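Local coordinates for protein NalP translocator (PDB 1UYN) that forms the outer-membrane β-barrel translocator domain of an autotransporter, a hydrophilic pore through which its secreted protease passenger reaches the bacterial surface, at residues Thr18-Asp23 against Gly63-Ser68; Gln25-Lys30 against Lys293-His298. All coordinates share one frame; numbering follows the deposited sequence.

Contact 1 of 2, residues Thr18-Asp23 against Gly63-Ser68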
loop_
_atom_site.group_PDB
_atom_site.type_symbol
_atom_site.label_atom_id
_atom_site.label_comp_id
_atom_site.label_asym_id
_atom_site.label_seq_id
_atom_site.Cartn_x
_atom_site.Cartn_y
_atom_site.Cartn_z
ATOM N N THR A 18 2.807 -2.973 13.266
ATOM C CA THR A 18 3.723 -3.228 12.149
ATOM C C THR A 18 3.022 -3.896 10.979
ATOM O O THR A 18 3.156 -3.461 9.847
ATOM C CB THR A 18 4.882 -4.094 12.565
ATOM O OG1 THR A 18 5.555 -3.493 13.674
ATOM C CG2 THR A 18 5.909 -4.124 11.456
ATOM N N ALA A 19 2.284 -4.956 11.256
ATOM C CA ALA A 19 1.464 -5.628 10.229
ATOM C C ALA A 19 0.520 -4.652 9.494
ATOM O O ALA A 19 0.381 -4.725 8.265
ATOM C CB ALA A 19 0.637 -6.727 10.873
ATOM N N ALA A 20 -0.142 -3.770 10.257
ATOM C CA ALA A 20 -1.049 -2.772 9.682
ATOM C C ALA A 20 -0.334 -1.813 8.744
ATOM O O ALA A 20 -0.892 -1.415 7.743
ATOM C CB ALA A 20 -1.753 -1.987 10.777
ATOM N N HIS A 21 0.909 -1.469 9.071
ATOM C CA HIS A 21 1.720 -0.592 8.230
ATOM C C HIS A 21 2.135 -1.271 6.908
ATOM O O HIS A 21 1.940 -0.703 5.824
ATOM C CB HIS A 21 2.972 -0.114 8.962
ATOM C CG HIS A 21 3.913 0.637 8.083
ATOM N ND1 HIS A 21 3.609 1.869 7.558
ATOM C CD2 HIS A 21 5.115 0.302 7.573
ATOM C CE1 HIS A 21 4.606 2.282 6.799
ATOM N NE2 HIS A 21 5.535 1.349 6.791
ATOM N N ALA A 22 2.719 -2.464 7.005
ATOM C CA ALA A 22 3.043 -3.276 5.812
ATOM C C ALA A 22 1.881 -3.446 4.834
ATOM O O ALA A 22 2.062 -3.500 3.609
ATOM C CB ALA A 22 3.553 -4.671 6.224
ATOM N N ASP A 23 0.693 -3.595 5.401
ATOM C CA ASP A 23 -0.513 -3.889 4.638
ATOM C C ASP A 23 -0.896 -2.620 3.897
ATOM O O ASP A 23 -1.193 -2.655 2.712
ATOM C CB ASP A 23 -1.587 -4.311 5.603
ATOM C CG ASP A 23 -2.838 -4.754 4.926
ATOM O OD1 ASP A 23 -2.845 -5.855 4.363
ATOM O OD2 ASP A 23 -3.883 -4.100 4.962
ATOM N N GLY A 63 -8.603 -5.438 15.771
ATOM C CA GLY A 63 -8.106 -4.089 15.780
ATOM C C GLY A 63 -8.677 -3.271 14.659
ATOM O O GLY A 63 -9.389 -3.794 13.788
ATOM N N LYS A 64 -8.401 -1.971 14.705
ATOM C CA LYS A 64 -8.964 -1.046 13.750
ATOM C C LYS A 64 -7.830 -0.181 13.231
ATOM O O LYS A 64 -7.194 0.567 13.977
ATOM C CB LYS A 64 -10.083 -0.205 14.389
ATOM C CG LYS A 64 -11.454 -0.887 14.395
ATOM C CD LYS A 64 -12.420 -0.368 15.483
ATOM C CE LYS A 64 -13.853 -0.908 15.275
ATOM N NZ LYS A 64 -14.654 -1.104 16.555
ATOM N N MET A 65 -7.573 -0.304 11.940
ATOM C CA MET A 65 -6.600 0.547 11.264
ATOM C C MET A 65 -7.295 1.705 10.544
ATOM O O MET A 65 -8.364 1.556 9.967
ATOM C CB MET A 65 -5.821 -0.274 10.247
ATOM C CG MET A 65 -6.746 -0.950 9.255
ATOM S SD MET A 65 -6.460 -2.686 9.105
ATOM C CE MET A 65 -4.706 -2.478 8.113
ATOM N N ARG A 66 -6.664 2.856 10.600
ATOM C CA ARG A 66 -7.065 4.018 9.827
ATOM C C ARG A 66 -5.779 4.595 9.292
ATOM O O ARG A 66 -4.730 4.509 9.907
ATOM C CB ARG A 66 -7.786 5.058 10.698
ATOM C CG ARG A 66 -9.292 4.840 10.897
ATOM C CD ARG A 66 -9.929 5.774 11.978
ATOM N NE ARG A 66 -11.404 5.788 11.971
ATOM C CZ ARG A 66 -12.176 6.369 12.921
ATOM N NH1 ARG A 66 -11.621 6.997 13.966
ATOM N NH2 ARG A 66 -13.518 6.325 12.836
ATOM N N GLY A 67 -5.832 5.180 8.126
ATOM C CA GLY A 67 -4.601 5.624 7.525
ATOM C C GLY A 67 -4.818 6.662 6.469
ATOM O O GLY A 67 -5.750 6.597 5.723
ATOM N N SER A 68 -3.882 7.593 6.413
ATOM C CA SER A 68 -3.833 8.639 5.429
ATOM C C SER A 68 -2.429 8.778 4.851
ATOM O O SER A 68 -1.472 8.892 5.583
ATOM C CB SER A 68 -4.187 9.927 6.127
ATOM O OG SER A 68 -4.355 10.957 5.181
#
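The carboxylate of D23 is the flat group met by M65. The methionine methyl comes at it tilted out of the carboxylate plane, with CE of M65 3.6 Å from OD2 of D23. The guanidinium of R27, one helical turn on, reaches OD2 through NH2 from the other side of that plane and forms a salt bridge, while the hydroxyl of Y295 is hydrogen-bonded to the same oxygen. The second oxygen, OD1, is engaged by R266, also in a salt bridge. A20 completes the contact from the preceding turn of the helix: its CB lies 4.0 Å from CE of M65, an apolar touch, and its carbonyl O is likewise 4.0 Å from CE.

The strand side of the contact is thus a single side chain, and its methyl does all the touching. M65 holds CG between its backbone N and carbonyl carbon (chi1 56°), and the chain then bends at both following torsions, which brings CE against the ridge made by A20 and D23. The D23 side chain crosses that of M65 at about a right angle. W56 and W95, from the strands flanking 62-79, also touch M65.

This is the central helix 12-34 resting on the inner wall of the barrel, here strand 62-79, as it runs through the pore of the translocator domain. Van der Waals contacts of one methyl group, with an alanine CB and two oxygens, join the two segments, burying just 111 Å² in all, while the polar demand of D23 is met by other partners. With two arginines at its oxygens, the carboxylate probably remains ionised although an apolar methyl lies beside it.

Contact 2 of 2, residues Gln25-Lys30 against Lys293-His298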
loop_
_atom_site.group_PDB
_atom_site.type_symbol
_atom_site.label_atom_id
_atom_site.label_comp_id
_atom_site.label_asym_id
_atom_site.label_seq_id
_atom_site.Cartn_x
_atom_site.Cartn_y
_atom_site.Cartn_z
ATOM N N GLN A 25 1.192 -0.241 3.136
ATOM C CA GLN A 25 2.299 -0.070 2.203
ATOM C C GLN A 25 2.103 -0.837 0.906
ATOM O O GLN A 25 2.533 -0.376 -0.132
ATOM C CB GLN A 25 3.612 -0.516 2.824
ATOM C CG GLN A 25 4.826 0.019 2.127
ATOM C CD GLN A 25 5.205 1.436 2.558
ATOM O OE1 GLN A 25 4.339 2.228 2.929
ATOM N NE2 GLN A 25 6.507 1.777 2.454
ATOM N N GLY A 26 1.453 -1.990 0.929
ATOM C CA GLY A 26 1.219 -2.715 -0.300
ATOM C C GLY A 26 0.275 -1.955 -1.220
ATOM O O GLY A 26 0.353 -2.055 -2.461
ATOM N N ARG A 27 -0.678 -1.243 -0.640
ATOM C CA ARG A 27 -1.587 -0.484 -1.471
ATOM C C ARG A 27 -0.885 0.775 -1.970
ATOM O O ARG A 27 -1.113 1.185 -3.121
ATOM C CB ARG A 27 -2.869 -0.138 -0.738
ATOM C CG ARG A 27 -3.732 -1.361 -0.405
ATOM C CD ARG A 27 -5.023 -0.962 0.231
ATOM N NE ARG A 27 -4.786 -0.676 1.627
ATOM C CZ ARG A 27 -4.677 -1.618 2.539
ATOM N NH1 ARG A 27 -4.794 -2.903 2.189
ATOM N NH2 ARG A 27 -4.458 -1.291 3.804
ATOM N N ARG A 28 -0.020 1.368 -1.143
ATOM C CA ARG A 28 0.722 2.541 -1.598
ATOM C C ARG A 28 1.507 2.202 -2.841
ATOM O O ARG A 28 1.564 2.997 -3.773
ATOM C CB ARG A 28 1.672 3.089 -0.521
ATOM C CG ARG A 28 0.924 3.631 0.648
ATOM C CD ARG A 28 1.783 4.109 1.774
ATOM N NE ARG A 28 0.976 4.486 2.953
ATOM C CZ ARG A 28 1.006 3.856 4.128
ATOM N NH1 ARG A 28 1.775 2.772 4.329
ATOM N NH2 ARG A 28 0.240 4.292 5.112
ATOM N N LEU A 29 2.119 1.024 -2.850
ATOM C CA LEU A 29 2.869 0.566 -4.009
ATOM C C LEU A 29 1.934 0.321 -5.230
ATOM O O LEU A 29 2.299 0.609 -6.382
ATOM C CB LEU A 29 3.630 -0.707 -3.657
ATOM C CG LEU A 29 4.653 -1.107 -4.732
ATOM C CD1 LEU A 29 5.873 -0.166 -4.735
ATOM C CD2 LEU A 29 5.063 -2.527 -4.602
ATOM N N LYS A 30 0.741 -0.215 -4.971
ATOM C CA LYS A 30 -0.241 -0.455 -6.030
ATOM C C LYS A 30 -0.494 0.850 -6.760
ATOM O O LYS A 30 -0.548 0.885 -7.972
ATOM C CB LYS A 30 -1.570 -0.974 -5.453
ATOM C CG LYS A 30 -1.988 -2.416 -5.839
ATOM C CD LYS A 30 -2.807 -3.146 -4.643
ATOM C CE LYS A 30 -2.030 -4.335 -3.989
ATOM N NZ LYS A 30 -2.188 -4.462 -2.456
ATOM N N LYS A 293 -11.621 -13.749 5.411
ATOM C CA LYS A 293 -12.175 -14.039 6.727
ATOM C C LYS A 293 -11.289 -13.261 7.690
ATOM O O LYS A 293 -10.058 -13.231 7.547
ATOM C CB LYS A 293 -12.206 -15.547 7.041
ATOM C CG LYS A 293 -10.858 -16.183 7.459
ATOM C CD LYS A 293 -11.083 -17.541 8.154
ATOM C CE LYS A 293 -11.078 -17.451 9.704
ATOM N NZ LYS A 293 -11.928 -18.539 10.306
ATOM N N GLN A 294 -11.957 -12.567 8.606
ATOM C CA GLN A 294 -11.334 -11.747 9.640
ATOM C C GLN A 294 -10.521 -10.586 9.109
ATOM O O GLN A 294 -9.651 -10.045 9.801
ATOM C CB GLN A 294 -10.498 -12.630 10.566
ATOM C CG GLN A 294 -11.334 -13.337 11.658
ATOM C CD GLN A 294 -10.434 -14.079 12.627
ATOM O OE1 GLN A 294 -10.688 -14.111 13.847
ATOM N NE2 GLN A 294 -9.345 -14.645 12.094
ATOM N N TYR A 295 -10.797 -10.167 7.888
ATOM C CA TYR A 295 -10.107 -8.979 7.372
ATOM C C TYR A 295 -11.043 -8.231 6.457
ATOM O O TYR A 295 -11.770 -8.820 5.686
ATOM C CB TYR A 295 -8.756 -9.336 6.693
ATOM C CG TYR A 295 -8.026 -8.162 6.068
ATOM C CD1 TYR A 295 -8.489 -7.581 4.888
ATOM C CD2 TYR A 295 -6.887 -7.632 6.647
ATOM C CE1 TYR A 295 -7.859 -6.538 4.316
ATOM C CE2 TYR A 295 -6.229 -6.531 6.076
ATOM C CZ TYR A 295 -6.729 -5.999 4.906
ATOM O OH TYR A 295 -6.137 -4.928 4.289
ATOM N N GLY A 296 -11.031 -6.917 6.577
ATOM C CA GLY A 296 -11.789 -6.054 5.694
ATOM C C GLY A 296 -11.201 -4.667 5.713
ATOM O O GLY A 296 -11.026 -4.106 6.765
ATOM N N ASN A 297 -10.908 -4.109 4.552
ATOM C CA ASN A 297 -10.301 -2.797 4.453
ATOM C C ASN A 297 -10.932 -1.990 3.367
ATOM O O ASN A 297 -11.003 -2.448 2.271
ATOM C CB ASN A 297 -8.805 -2.930 4.149
ATOM C CG ASN A 297 -8.061 -1.616 4.341
ATOM O OD1 ASN A 297 -7.840 -1.168 5.500
ATOM N ND2 ASN A 297 -7.695 -0.964 3.224
ATOM N N HIS A 298 -11.375 -0.782 3.669
ATOM C CA HIS A 298 -11.771 0.201 2.645
ATOM C C HIS A 298 -10.548 1.033 2.280
ATOM O O HIS A 298 -9.932 1.595 3.127
ATOM C CB HIS A 298 -12.875 1.139 3.164
ATOM C CG HIS A 298 -14.051 0.429 3.731
ATOM N ND1 HIS A 298 -14.018 -0.187 4.960
ATOM C CD2 HIS A 298 -15.300 0.238 3.248
ATOM C CE1 HIS A 298 -15.192 -0.739 5.209
ATOM N NE2 HIS A 298 -15.990 -0.490 4.188
#
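R27 and N297 join the helix to the wall of a twelve-stranded antiparallel β-barrel at its seam, where the last strand, 295-307, pairs with the first, 43-57. The tight part is a stack of two planar polar groups that approach from opposite directions. The amide nitrogen ND2 of N297 sits 3.1 Å above the guanidinium plane of R27, over its centre, with amide and guanidinium planes 28° apart. As two donors, ND2 of N297 and NE of R27 (3.3 Å) do not bond to each other; instead both turn to OD1 of D52 on the first strand. The bend of R27 at chi3 helps present its guanidinium face to the amide.

Y295, two residues earlier on the same side of the strand, adds its hydroxyl obliquely to the guanidinium, with OH 3.2 Å from NH1 of R27 and the ring plane 48° from that of the guanidinium. The stronger partner of that hydroxyl is D23. The Y295 ring meets R266 in a cation-pi contact and W56 edge-to-face.

Away from this cluster the contact opens out. K293 and Q294, in the turn before the strand, are exposed to solvent and far from the helix, and H298, also exposed, starts its side chain away from the helix. On the buried side of the helix, by contrast, R28 bonds through NE to OG1 of T69 and also within its own turn: its NH1 donates to OE1 of Q25 over 3.0 Å, at an N-H...O angle of 143°.

Overall arrangement
From the N terminus, helix 12-34 supplies the first partner of both contacts before any strand of the barrel begins. Contact 1 closes a short loop, 39 residues between its segments, by bringing the start of the second strand back against the helix. Contact 2 closes a long one that takes in almost the whole barrel, with 262 residues between its segments. The loops cross, since residues 25-30 precede 63-68 and 293-298 follow it. Their centres are 8 Å apart, and the two contacts touch one another. Together they tie the helix within the pore to strands on both flanks of strand 43-57, beside the seam of the barrel.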